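Local coordinates for protein L-lysine 6-oxidase (Marinomonas mediterranea, PDB 3WEU) that oxidises the epsilon-amino group of L-lysine with a cysteine tryptophylquinone cofactor, releasing ammonium and the hydrogen peroxide that makes it antibacterial, at residues F266-G269 against V270-F273; A334-A337 against N338-K341; N390-L394 against T395-V399; N617-S620 against Q621-H625; V660-G663 against Q664-N668. All blocks are in the same frame, centred on the assembly; numbering follows the deposited sequence. Where two conformers were deposited one is given.

Contact 1. Residues F266-G269 against V270-F273. With EDO (1,2-ethanediol), chain O.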
loop_
_atom_site.group_PDB
_atom_site.type_symbol
_atom_site.label_atom_id
_atom_site.label_comp_id
_atom_site.label_asym_id
_atom_site.label_seq_id
_atom_site.Cartn_x
_atom_site.Cartn_y
_atom_site.Cartn_z
ATOM N N PHE A 266 41.670 -11.171 -14.458
ATOM C CA PHE A 266 42.976 -11.742 -14.324
ATOM C C PHE A 266 42.889 -13.223 -13.910
ATOM O O PHE A 266 43.493 -14.083 -14.509
ATOM C CB PHE A 266 43.810 -10.929 -13.292
ATOM C CG PHE A 266 45.220 -11.370 -13.181
ATOM C CD1 PHE A 266 46.087 -11.153 -14.246
ATOM C CD2 PHE A 266 45.674 -12.110 -12.096
ATOM C CE1 PHE A 266 47.389 -11.634 -14.191
ATOM C CE2 PHE A 266 46.973 -12.538 -12.020
ATOM C CZ PHE A 266 47.853 -12.288 -13.061
ATOM N N ASP A 267 42.086 -13.503 -12.880
ATOM C CA ASP A 267 41.940 -14.879 -12.377
ATOM C C ASP A 267 41.377 -15.801 -13.466
ATOM O O ASP A 267 41.894 -16.901 -13.671
ATOM C CB ASP A 267 40.988 -14.828 -11.179
ATOM C CG ASP A 267 40.586 -16.180 -10.651
ATOM O OD1 ASP A 267 41.493 -16.989 -10.341
ATOM O OD2 ASP A 267 39.344 -16.362 -10.505
ATOM N N VAL A 268 40.320 -15.363 -14.131
ATOM C CA VAL A 268 39.773 -16.075 -15.261
ATOM C C VAL A 268 40.841 -16.328 -16.310
ATOM O O VAL A 268 40.960 -17.475 -16.857
ATOM C CB VAL A 268 38.552 -15.345 -15.853
ATOM C CG1 VAL A 268 38.115 -15.961 -17.182
ATOM C CG2 VAL A 268 37.392 -15.361 -14.928
ATOM N N GLY A 269 41.644 -15.317 -16.557
ATOM C CA GLY A 269 42.723 -15.389 -17.533
ATOM C C GLY A 269 43.787 -16.425 -17.220
ATOM O O GLY A 269 44.263 -17.197 -18.111
ATOM N N VAL A 270 44.195 -16.415 -15.961
ATOM C CA VAL A 270 45.251 -17.302 -15.493
ATOM C C VAL A 270 44.756 -18.740 -15.584
ATOM O O VAL A 270 45.473 -19.628 -16.058
ATOM C CB VAL A 270 45.678 -16.918 -14.031
ATOM C CG1 VAL A 270 46.526 -17.999 -13.406
ATOM C CG2 VAL A 270 46.478 -15.621 -14.062
ATOM N N ARG A 271 43.534 -18.979 -15.106
ATOM C CA ARG A 271 43.001 -20.337 -15.005
ATOM C C ARG A 271 42.376 -20.838 -16.321
ATOM O O ARG A 271 42.153 -22.046 -16.484
ATOM C CB ARG A 271 41.975 -20.435 -13.901
ATOM C CG ARG A 271 42.550 -20.327 -12.480
ATOM C CD ARG A 271 41.497 -20.504 -11.344
ATOM N NE ARG A 271 40.493 -19.446 -11.422
ATOM C CZ ARG A 271 39.328 -19.536 -12.056
ATOM N NH1 ARG A 271 38.547 -18.471 -12.161
ATOM N NH2 ARG A 271 38.906 -20.695 -12.601
ATOM N N ASN A 272 42.093 -19.962 -17.249
ATOM C CA ASN A 272 41.456 -20.413 -18.483
ATOM C C ASN A 272 42.130 -20.081 -19.786
ATOM O O ASN A 272 41.830 -20.702 -20.785
ATOM C CB ASN A 272 40.032 -19.911 -18.568
ATOM C CG ASN A 272 39.176 -20.465 -17.468
ATOM O OD1 ASN A 272 38.781 -21.619 -17.503
ATOM N ND2 ASN A 272 38.911 -19.658 -16.468
ATOM N N PHE A 273 42.976 -19.077 -19.825
ATOM C CA PHE A 273 43.520 -18.597 -21.088
ATOM C C PHE A 273 45.008 -18.548 -21.052
ATOM O O PHE A 273 45.581 -17.866 -21.858
ATOM C CB PHE A 273 42.932 -17.211 -21.398
ATOM C CG PHE A 273 41.478 -17.237 -21.632
ATOM C CD1 PHE A 273 40.998 -17.656 -22.897
ATOM C CD2 PHE A 273 40.552 -16.843 -20.665
ATOM C CE1 PHE A 273 39.645 -17.706 -23.130
ATOM C CE2 PHE A 273 39.182 -16.913 -20.917
ATOM C CZ PHE A 273 38.744 -17.328 -22.132
HETATM C C1 EDO O . 39.346 -24.299 -11.752
HETATM O O1 EDO O . 40.036 -23.492 -12.712
HETATM C C2 EDO O . 40.382 -25.353 -11.467
HETATM O O2 EDO O . 41.672 -24.701 -11.440
#
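Asp267 and Arg271 face each other one helical turn apart, and the arginine takes the carboxylate side-on. Arg271 NE donates to Asp267 OD1 at 2.9 Å, and Arg271 NH1 donates to Asp267 OD2 at 2.8 Å. Both acceptors lie close to the guanidinium plane, yet the arginine nitrogens sit above the carboxylate plane, because the two flat groups are turned 46° against each other. The bend of the arginine chain at chi3 (-62°) folds the guanidinium back along the helix to its partner. Its third nitrogen, Arg271 NH2, meets O1 of a 1,2-ethanediol at 3.0 Å; this molecule, probably from the crystallisation liquor, is also bonded to Tyr280 OH. Asp267 OD1 also bonds to Thr408 OG1, which ties the pair to helix 407-418; an acid flanked by a cation and a hydroxyl would probably stay ionised.

On another side of the helix, the Phe266 ring receives a methyl group. Val270 CG2 stands over one face, 3.9 Å from the ring centroid and displaced toward the rim, a CH-pi contact that suits a branched residue four positions on. Farther along, Val268 CG1 meets the edge of the Phe273 ring, with CE2 at 4.0 Å.

Asn272 turns its amide back so that ND2 reaches Val268 O at 3.0 Å, on a lone pair, adding a second donor to the weak bond from Asn272 N. Phe273 is the first residue to leave helical backbone angles, so this is the last turn of helix 261-272; the i to i+4 bonds, salt bridge and CH-pi contact are those of an alpha-helix.

Contact 2. Residues A334-A337 against N338-K341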
loop_
_atom_site.group_PDB
_atom_site.type_symbol
_atom_site.label_atom_id
_atom_site.label_comp_id
_atom_site.label_asym_id
_atom_site.label_seq_id
_atom_site.Cartn_x
_atom_site.Cartn_y
_atom_site.Cartn_z
ATOM N N ALA A 334 62.491 -17.817 9.844
ATOM C CA ALA A 334 62.132 -17.375 11.172
ATOM C C ALA A 334 60.745 -16.672 11.180
ATOM O O ALA A 334 60.118 -16.577 12.217
ATOM C CB ALA A 334 63.154 -16.362 11.677
ATOM N N ASN A 335 60.388 -16.067 10.060
ATOM C CA ASN A 335 59.085 -15.328 9.986
ATOM C C ASN A 335 57.986 -16.144 9.371
ATOM O O ASN A 335 56.863 -15.650 9.227
ATOM C CB ASN A 335 59.289 -14.066 9.160
ATOM C CG ASN A 335 58.198 -13.034 9.367
ATOM O OD1 ASN A 335 57.718 -12.812 10.486
ATOM N ND2 ASN A 335 57.821 -12.387 8.293
ATOM N N LYS A 336 58.273 -17.377 8.969
ATOM C CA LYS A 336 57.280 -18.195 8.288
ATOM C C LYS A 336 56.024 -18.509 9.135
ATOM O O LYS A 336 54.917 -18.456 8.613
ATOM C CB LYS A 336 57.881 -19.473 7.755
ATOM C CG LYS A 336 56.935 -20.359 6.971
ATOM C CD LYS A 336 57.609 -21.525 6.217
ATOM C CE LYS A 336 56.557 -22.428 5.636
ATOM N NZ LYS A 336 57.167 -23.640 5.026
ATOM N N ALA A 337 56.186 -18.879 10.383
ATOM C CA ALA A 337 55.022 -19.208 11.206
ATOM C C ALA A 337 54.075 -17.990 11.261
ATOM O O ALA A 337 52.871 -18.195 11.169
ATOM C CB ALA A 337 55.407 -19.658 12.615
ATOM N N ASN A 338 54.629 -16.769 11.331
ATOM C CA ASN A 338 53.830 -15.563 11.239
ATOM C C ASN A 338 53.087 -15.391 9.924
ATOM O O ASN A 338 51.865 -15.099 9.911
ATOM C CB ASN A 338 54.701 -14.330 11.423
ATOM C CG ASN A 338 55.170 -14.142 12.834
ATOM O OD1 ASN A 338 54.535 -14.565 13.770
ATOM N ND2 ASN A 338 56.266 -13.438 12.987
ATOM N N ARG A 339 53.779 -15.591 8.799
ATOM C CA ARG A 339 53.115 -15.432 7.494
ATOM C C ARG A 339 52.031 -16.487 7.294
ATOM O O ARG A 339 50.955 -16.193 6.742
ATOM C CB ARG A 339 54.109 -15.470 6.338
ATOM C CG ARG A 339 55.086 -14.304 6.336
ATOM C CD ARG A 339 55.971 -14.362 5.103
ATOM N NE ARG A 339 57.153 -15.117 5.437
ATOM C CZ ARG A 339 57.398 -16.347 5.044
ATOM N NH1 ARG A 339 56.570 -16.966 4.253
ATOM N NH2 ARG A 339 58.484 -16.943 5.445
ATOM N N MET A 340 52.315 -17.713 7.751
ATOM C CA MET A 340 51.371 -18.802 7.606
ATOM C C MET A 340 50.100 -18.572 8.482
ATOM O O MET A 340 48.982 -18.924 8.076
ATOM C CB MET A 340 52.005 -20.105 8.028
ATOM C CG MET A 340 53.024 -20.661 7.094
ATOM S SD MET A 340 52.327 -21.207 5.543
ATOM C CE MET A 340 51.003 -22.161 6.069
ATOM N N LYS A 341 50.301 -18.035 9.671
ATOM C CA LYS A 341 49.184 -17.726 10.548
ATOM C C LYS A 341 48.289 -16.691 9.839
ATOM O O LYS A 341 47.092 -16.857 9.841
ATOM C CB LYS A 341 49.617 -17.199 11.854
ATOM C CG LYS A 341 48.497 -17.230 12.899
ATOM C CD LYS A 341 49.014 -16.647 14.195
ATOM C CE LYS A 341 48.601 -17.379 15.476
ATOM N NZ LYS A 341 47.302 -18.044 15.301
HETATM O O HOH W 1 57.250 -16.717 12.432
#
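One face of the Arg339 guanidinium, in the conformer described (a second was modelled), lies against the backbone of Lys336, whose CA stands 3.3 Å above the plane and toward its rim. Lys336 CB continues the contact, 3.5 Å from Arg339 NH2, and the two side chains cross at about a right angle. The amides of Asn335 and Asn338 are also set steeply, with planes 77° apart. Asn338 ND2 uses an N-H almost in its own amide plane to reach Asn335 OD1 at 3.0 Å, and the bond is nearly straight (169°). Asn335 ND2 is held by Asp330 O, so both ends of that amide are occupied and its rotation is fixed.

This is the first turn of helix 336-344. Asn335 O accepts Arg339 N at 3.1 Å, and Lys336 O accepts Met340 N at 2.8 Å. Asn338 N, which lies in this opening turn, gives its hydrogen to a water that in turn donates to Ala334 O. Asparagine suits position 335 because its amide both gives and accepts a bond, while the short amide of Asn338 can supply the N-H.

Lys336 extends fully beyond CG, with CG anti to the backbone N (chi1 -177°), and runs alongside Met340, the two CG atoms being 3.9 Å apart. Its ammonium group forms a salt bridge with Glu418. Arg339 bends at chi3 instead, and its NH1 and NH2 donate to the carbonyl oxygens of Trp416 and Ser332.

Contact 3. Residues N390-L394 against T395-V399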
loop_
_atom_site.group_PDB
_atom_site.type_symbol
_atom_site.label_atom_id
_atom_site.label_comp_id
_atom_site.label_asym_id
_atom_site.label_seq_id
_atom_site.Cartn_x
_atom_site.Cartn_y
_atom_site.Cartn_z
ATOM N N ASN A 390 16.985 -24.502 0.884
ATOM C CA ASN A 390 15.616 -24.930 0.588
ATOM C C ASN A 390 14.675 -23.860 0.107
ATOM O O ASN A 390 13.477 -24.024 0.210
ATOM C CB ASN A 390 14.981 -25.689 1.765
ATOM C CG ASN A 390 14.797 -24.830 2.994
ATOM O OD1 ASN A 390 15.525 -23.861 3.196
ATOM N ND2 ASN A 390 13.882 -25.210 3.850
ATOM N N PHE A 391 15.207 -22.769 -0.447
ATOM C CA PHE A 391 14.380 -21.722 -1.060
ATOM C C PHE A 391 14.050 -22.075 -2.479
ATOM O O PHE A 391 14.633 -23.015 -3.057
ATOM C CB PHE A 391 15.147 -20.395 -1.074
ATOM C CG PHE A 391 14.985 -19.560 0.178
ATOM C CD1 PHE A 391 14.931 -20.150 1.437
ATOM C CD2 PHE A 391 14.996 -18.148 0.070
ATOM C CE1 PHE A 391 14.812 -19.364 2.570
ATOM C CE2 PHE A 391 14.888 -17.350 1.207
ATOM C CZ PHE A 391 14.831 -17.971 2.456
ATOM N N TYR A 392 13.068 -21.366 -3.004
ATOM C CA TYR A 392 12.681 -21.394 -4.402
ATOM C C TYR A 392 12.194 -22.775 -4.852
ATOM O O TYR A 392 12.420 -23.145 -5.988
ATOM C CB TYR A 392 13.844 -20.955 -5.293
ATOM C CG TYR A 392 14.447 -19.619 -4.916
ATOM C CD1 TYR A 392 13.646 -18.491 -4.761
ATOM C CD2 TYR A 392 15.824 -19.487 -4.725
ATOM C CE1 TYR A 392 14.204 -17.245 -4.422
ATOM C CE2 TYR A 392 16.396 -18.250 -4.431
ATOM C CZ TYR A 392 15.610 -17.135 -4.276
ATOM O OH TYR A 392 16.183 -15.901 -3.959
ATOM N N ASP A 393 11.615 -23.529 -3.915
ATOM C CA ASP A 393 11.193 -24.905 -4.124
ATOM C C ASP A 393 12.339 -25.806 -4.494
ATOM O O ASP A 393 12.137 -26.811 -5.090
ATOM C CB ASP A 393 10.045 -24.958 -5.156
ATOM C CG ASP A 393 8.854 -24.164 -4.696
ATOM O OD1 ASP A 393 8.526 -24.166 -3.492
ATOM O OD2 ASP A 393 8.230 -23.520 -5.501
ATOM N N LEU A 394 13.573 -25.483 -4.090
ATOM C CA LEU A 394 14.704 -26.321 -4.327
ATOM C C LEU A 394 15.088 -26.993 -3.033
ATOM O O LEU A 394 14.669 -26.580 -1.978
ATOM C CB LEU A 394 15.933 -25.468 -4.751
ATOM C CG LEU A 394 15.671 -24.539 -5.958
ATOM C CD1 LEU A 394 16.911 -23.704 -6.289
ATOM C CD2 LEU A 394 15.246 -25.385 -7.185
ATOM N N THR A 395 15.967 -27.974 -3.086
ATOM C CA THR A 395 16.531 -28.484 -1.850
ATOM C C THR A 395 18.036 -28.330 -1.873
ATOM O O THR A 395 18.698 -28.638 -0.891
ATOM C CB THR A 395 16.171 -29.975 -1.592
ATOM O OG1 THR A 395 16.567 -30.721 -2.726
ATOM C CG2 THR A 395 14.677 -30.187 -1.349
ATOM N N ASP A 396 18.586 -27.823 -2.955
ATOM C CA ASP A 396 20.010 -27.739 -3.087
ATOM C C ASP A 396 20.487 -26.371 -3.681
ATOM O O ASP A 396 21.457 -26.305 -4.411
ATOM C CB ASP A 396 20.568 -28.882 -3.884
ATOM C CG ASP A 396 19.995 -28.978 -5.237
ATOM O OD1 ASP A 396 19.185 -28.129 -5.627
ATOM O OD2 ASP A 396 20.337 -29.978 -5.880
ATOM N N ASN A 397 19.754 -25.321 -3.333
ATOM C CA ASN A 397 20.137 -23.952 -3.699
ATOM C C ASN A 397 21.556 -23.676 -3.182
ATOM O O ASN A 397 21.889 -24.021 -2.017
ATOM C CB ASN A 397 19.143 -23.026 -3.070
ATOM C CG ASN A 397 19.361 -21.582 -3.479
ATOM O OD1 ASN A 397 19.688 -21.261 -4.657
ATOM N ND2 ASN A 397 19.271 -20.695 -2.470
ATOM N N VAL A 398 22.386 -23.082 -4.017
ATOM C CA VAL A 398 23.795 -22.853 -3.650
ATOM C C VAL A 398 23.872 -21.703 -2.654
ATOM O O VAL A 398 23.293 -20.605 -2.903
ATOM C CB VAL A 398 24.617 -22.531 -4.876
ATOM C CG1 VAL A 398 26.078 -22.177 -4.558
ATOM C CG2 VAL A 398 24.619 -23.751 -5.827
ATOM N N VAL A 399 24.611 -21.968 -1.585
ATOM C CA VAL A 399 24.851 -21.002 -0.488
ATOM C C VAL A 399 26.330 -20.618 -0.524
ATOM O O VAL A 399 27.206 -21.427 -0.770
ATOM C CB VAL A 399 24.527 -21.671 0.846
ATOM C CG1 VAL A 399 24.977 -20.886 2.066
ATOM C CG2 VAL A 399 23.045 -21.952 0.899
#
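Leu394 meets Asn397 just after a type I' beta turn that runs from Phe391 to Leu394, in the long irregular connection between strands 381-382 and 400-402. The turn is closed by Leu394 N donating to Phe391 O at 2.9 Å. Its two central residues, Tyr392 and Asp393, have positive phi, so the chain doubles back with the hand opposite to that of a common type I turn.

Leu394 has the largest surface buried here, with Asn397 next. Its CD1 lies 4.0 Å from Asn397 CB, and equally 4.0 Å from Asn397 OD1, with the two side chains slanting across each other. Leucine suits this place because a branched apolar end can lie along the carbon stem of the asparagine; the same side chain also packs on Asn103.

Asn397 points toward the turn, with CG anti to the backbone N (chi1 -175°). Its contact inside the loop is purely van der Waals, while its amide is held from outside. ND2 donates to Ser388 O and Ser387 OG, and OD1 accepts from Asn103 ND2. An asparagine serves well where one buried group must both give and receive bonds, and these partners fix which end of the amide is which.

The backbone of Thr395 comes back to that of Asn390, CA to CA 4.4 Å, which brings the two ends of the bend together. Beside Thr395, Asp396 makes a salt bridge to Arg117. Within the turn, Tyr392 gives its hydroxyl to a bond with Glu101, and the edge of its ring comes near Asn397, with Tyr392 CD2 4.3 Å from Asn397 OD1.

Contact 4. Residues N617-S620 against Q621-H625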
loop_
_atom_site.group_PDB
_atom_site.type_symbol
_atom_site.label_atom_id
_atom_site.label_comp_id
_atom_site.label_asym_id
_atom_site.label_seq_id
_atom_site.Cartn_x
_atom_site.Cartn_y
_atom_site.Cartn_z
ATOM N N ASN A 617 15.038 6.560 3.638
ATOM C CA ASN A 617 14.432 5.591 4.566
ATOM C C ASN A 617 13.662 4.446 3.849
ATOM O O ASN A 617 13.193 3.526 4.511
ATOM C CB ASN A 617 13.517 6.303 5.532
ATOM C CG ASN A 617 14.313 7.094 6.577
ATOM O OD1 ASN A 617 15.133 6.500 7.295
ATOM N ND2 ASN A 617 14.071 8.392 6.692
ATOM N N SER A 618 13.566 4.544 2.542
ATOM C CA SER A 618 12.896 3.560 1.749
ATOM C C SER A 618 13.564 3.345 0.443
ATOM O O SER A 618 14.216 4.226 -0.090
ATOM C CB SER A 618 11.402 4.001 1.472
ATOM O OG SER A 618 11.353 5.045 0.482
ATOM N N TYR A 619 13.281 2.180 -0.140
ATOM C CA TYR A 619 13.696 1.847 -1.480
ATOM C C TYR A 619 13.262 2.909 -2.489
ATOM O O TYR A 619 14.033 3.378 -3.350
ATOM C CB TYR A 619 13.072 0.474 -1.823
ATOM C CG TYR A 619 13.152 0.040 -3.225
ATOM C CD1 TYR A 619 14.218 0.441 -4.060
ATOM C CD2 TYR A 619 12.229 -0.843 -3.711
ATOM C CE1 TYR A 619 14.317 -0.013 -5.357
ATOM C CE2 TYR A 619 12.321 -1.344 -4.999
ATOM C CZ TYR A 619 13.327 -0.904 -5.837
ATOM O OH TYR A 619 13.399 -1.357 -7.129
ATOM N N SER A 620 11.999 3.293 -2.401
ATOM C CA SER A 620 11.459 4.297 -3.295
ATOM C C SER A 620 12.190 5.649 -3.192
ATOM O O SER A 620 12.426 6.346 -4.188
ATOM C CB SER A 620 9.876 4.392 -3.094
ATOM O OG SER A 620 9.463 5.554 -3.740
ATOM N N GLN A 621 12.608 6.011 -1.999
ATOM C CA GLN A 621 13.341 7.250 -1.842
ATOM C C GLN A 621 14.716 7.141 -2.461
ATOM O O GLN A 621 15.227 8.145 -2.946
ATOM C CB GLN A 621 13.437 7.623 -0.366
ATOM C CG GLN A 621 12.103 8.100 0.153
ATOM C CD GLN A 621 12.016 8.039 1.651
ATOM O OE1 GLN A 621 13.034 8.110 2.367
ATOM N NE2 GLN A 621 10.794 7.946 2.173
ATOM N N MET A 622 15.297 5.937 -2.478
ATOM C CA MET A 622 16.594 5.753 -3.120
ATOM C C MET A 622 16.467 5.876 -4.612
ATOM O O MET A 622 17.288 6.537 -5.330
ATOM C CB MET A 622 17.245 4.452 -2.724
ATOM C CG MET A 622 18.682 4.296 -3.265
ATOM S SD MET A 622 19.866 5.482 -2.560
ATOM C CE MET A 622 20.427 4.540 -1.145
ATOM N N VAL A 623 15.369 5.357 -5.128
ATOM C CA VAL A 623 15.113 5.516 -6.537
ATOM C C VAL A 623 15.040 6.985 -6.985
ATOM O O VAL A 623 15.547 7.341 -8.038
ATOM C CB VAL A 623 13.815 4.748 -6.927
ATOM C CG1 VAL A 623 13.433 5.049 -8.373
ATOM C CG2 VAL A 623 14.055 3.277 -6.810
ATOM N N GLU A 624 14.462 7.821 -6.173
ATOM C CA GLU A 624 14.277 9.261 -6.496
ATOM C C GLU A 624 15.516 10.100 -6.098
ATOM O O GLU A 624 15.927 11.001 -6.851
ATOM C CB GLU A 624 13.067 9.798 -5.758
ATOM C CG GLU A 624 12.809 11.246 -6.189
ATOM C CD GLU A 624 11.472 11.804 -5.753
ATOM O OE1 GLU A 624 10.740 11.178 -4.967
ATOM O OE2 GLU A 624 11.166 12.916 -6.188
ATOM N N HIS A 625 16.144 9.763 -4.975
ATOM C CA HIS A 625 17.126 10.666 -4.363
ATOM C C HIS A 625 18.592 10.204 -4.191
ATOM O O HIS A 625 19.335 10.824 -3.480
ATOM C CB HIS A 625 16.595 11.078 -3.080
ATOM C CG HIS A 625 15.351 11.874 -3.208
ATOM N ND1 HIS A 625 15.328 13.103 -3.829
ATOM C CD2 HIS A 625 14.094 11.646 -2.767
ATOM C CE1 HIS A 625 14.111 13.619 -3.761
ATOM N NE2 HIS A 625 13.338 12.763 -3.113
#
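Gln621 N is shared between two oxygens of one residue: Ser618 OG takes it at 2.9 Å with an angle of 150°, while the bond to Ser618 O is weak. The bond to OG makes Ser618 the N-cap of helix 619-625. The hydroxyl can face this amide because chi1 of Ser618 (75°) places OG between the backbone N and the carbonyl carbon. Serine, with a short side chain bearing an acceptor, fits the spot.

The side chain of Gln621 turns back toward the start of the helix. Extended beyond CG, it runs past Ser618 OG, which lies 3.2 Å from Gln621 CG, and presents OE1 to Asn617 N at 2.8 Å. That donor approaches from above the carbonyl plane of the amide, 37° out of it. The glutamine so extends the cap to the backbone of Asn617, the residue before the N-cap. Asn617 ND2 donates to Phe679 O.

Beyond the cap, Met622 N bonds to Ser618 O and Val623 N to Tyr619 O. Tyr619 and Val623, one turn apart, bring their side chains together at a slant: Val623 CG2 lies 3.6 Å from Tyr619 CE1, obliquely to the ring. A flat aromatic and a branched aliphatic suit this side of the helix, since both also pack on helix 510-515, Tyr619 against Ala511 and Phe514, Val623 against Gln510. That helix runs up to Cys516, the cysteine of the tryptophylquinone cross-link.

Contact 5. Residues V660-G663 against Q664-N668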
loop_
_atom_site.group_PDB
_atom_site.type_symbol
_atom_site.label_atom_id
_atom_site.label_comp_id
_atom_site.label_asym_id
_atom_site.label_seq_id
_atom_site.Cartn_x
_atom_site.Cartn_y
_atom_site.Cartn_z
ATOM N N VAL A 660 14.685 13.323 18.412
ATOM C CA VAL A 660 13.607 12.714 19.216
ATOM C C VAL A 660 14.195 12.398 20.584
ATOM O O VAL A 660 15.219 11.707 20.667
ATOM C CB VAL A 660 13.140 11.417 18.563
ATOM C CG1 VAL A 660 12.204 10.621 19.471
ATOM C CG2 VAL A 660 12.550 11.663 17.173
ATOM N N LEU A 661 13.584 12.884 21.651
ATOM C CA LEU A 661 14.031 12.593 22.978
ATOM C C LEU A 661 13.698 11.152 23.353
ATOM O O LEU A 661 12.599 10.685 23.046
ATOM C CB LEU A 661 13.454 13.583 23.986
ATOM C CG LEU A 661 13.778 15.044 23.678
ATOM C CD1 LEU A 661 13.117 15.892 24.732
ATOM C CD2 LEU A 661 15.300 15.363 23.545
ATOM N N VAL A 662 14.608 10.435 24.037
ATOM C CA VAL A 662 14.336 9.031 24.269
ATOM C C VAL A 662 13.035 8.804 25.088
ATOM O O VAL A 662 12.292 7.855 24.838
ATOM C CB VAL A 662 15.544 8.308 24.865
ATOM C CG1 VAL A 662 15.141 6.912 25.281
ATOM C CG2 VAL A 662 16.587 8.219 23.747
ATOM N N GLY A 663 12.707 9.732 25.958
ATOM C CA GLY A 663 11.489 9.578 26.727
ATOM C C GLY A 663 10.234 9.740 25.926
ATOM O O GLY A 663 9.131 9.398 26.409
ATOM N N GLN A 664 10.357 10.263 24.730
ATOM C CA GLN A 664 9.231 10.284 23.805
ATOM C C GLN A 664 8.845 8.876 23.427
ATOM O O GLN A 664 7.687 8.586 23.260
ATOM C CB GLN A 664 9.459 11.117 22.588
ATOM C CG GLN A 664 9.492 12.593 22.893
ATOM C CD GLN A 664 9.747 13.418 21.693
ATOM O OE1 GLN A 664 10.869 13.877 21.456
ATOM N NE2 GLN A 664 8.698 13.674 20.922
ATOM N N VAL A 665 9.834 8.017 23.260
ATOM C CA VAL A 665 9.608 6.623 22.967
ATOM C C VAL A 665 9.251 5.818 24.220
ATOM O O VAL A 665 8.370 4.973 24.192
ATOM C CB VAL A 665 10.882 6.005 22.371
ATOM C CG1 VAL A 665 10.680 4.504 22.160
ATOM C CG2 VAL A 665 11.299 6.739 21.138
ATOM N N THR A 666 9.940 6.005 25.310
ATOM C CA THR A 666 9.758 5.140 26.430
ATOM C C THR A 666 8.652 5.572 27.328
ATOM O O THR A 666 8.158 4.783 28.148
ATOM C CB THR A 666 10.995 5.056 27.298
ATOM O OG1 THR A 666 11.248 6.307 27.906
ATOM C CG2 THR A 666 12.196 4.611 26.424
ATOM N N GLY A 667 8.310 6.837 27.278
ATOM C CA GLY A 667 7.328 7.368 28.250
ATOM C C GLY A 667 7.926 7.837 29.547
ATOM O O GLY A 667 7.221 8.397 30.375
ATOM N N ASN A 668 9.216 7.620 29.738
ATOM C CA ASN A 668 9.893 8.050 30.940
ATOM C C ASN A 668 10.668 9.352 30.711
ATOM O O ASN A 668 11.673 9.356 29.961
ATOM C CB ASN A 668 10.802 6.871 31.421
ATOM C CG ASN A 668 11.599 7.229 32.617
ATOM O OD1 ASN A 668 11.448 8.329 33.149
ATOM N ND2 ASN A 668 12.523 6.343 33.030
#
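A strand passes straight into a short helix here: strand 656-661, paired antiparallel with 675-680, ends at Leu661, and helix 662-666 follows at once. The junction is held by a reciprocal pair of bonds between Leu661 and Gln664. Gln664 N donates to Leu661 O at 2.8 Å. In return, Gln664 OE1 accepts Leu661 N at 2.9 Å, with the donor tilted 27° from the amide carbonyl plane. The glutamine chain is extended beyond CG, long enough to reach back to the strand end, and its OE1 also touches Leu661 CB at 3.6 Å.

The same residue belongs to the interface with a second subunit, since Gln664 NE2 donates to Gln664 O of that subunit, and Leu661 packs on its Gly667. Glutamine is apt because one end of its amide serves its own chain and the other the neighbour.

Along the helix, Thr666 N bonds to Val662 O, and Val662 CG1 meets Thr666 CG2 at 3.9 Å. The helix then stops in an ST turn: Thr666 OG1 lies between the backbone N and the carbonyl carbon (chi1 66°), which brings it to Asn668 N at 3.0 Å, and is also bonded to Asp671. Gly667 N closes the last turn on Gly663 O at 2.8 Å. Its positive phi would jam a CB against the preceding carbonyl, which accounts for glycine there. At Gly663, a CB would instead run into Asn668 O, already 3.2 Å from Gly663 CA.

Overall arrangement
The five contacts are separate local structures strung along one chain, none touching another. Contacts 1, 2 and 4 lie on helices, contact 5 spans a strand end and the helix after it, and contact 3 is in an irregular loop. Contacts 4 and 5 are the closest pair by nearest atoms, about 11 Å, and lie on the same side of the chain's centre; contact 5 alone meets the second subunit. Contacts 1 and 5 are the farthest apart, with centres about 58 Å from each other on opposite sides of that centre. Contact 3 comes within about 15 Å, nearest atoms, of both contact 1 and contact 4. Side chains of contact 4 pack on helix 510-515, which ends just before Cys516 of the cofactor cross-link.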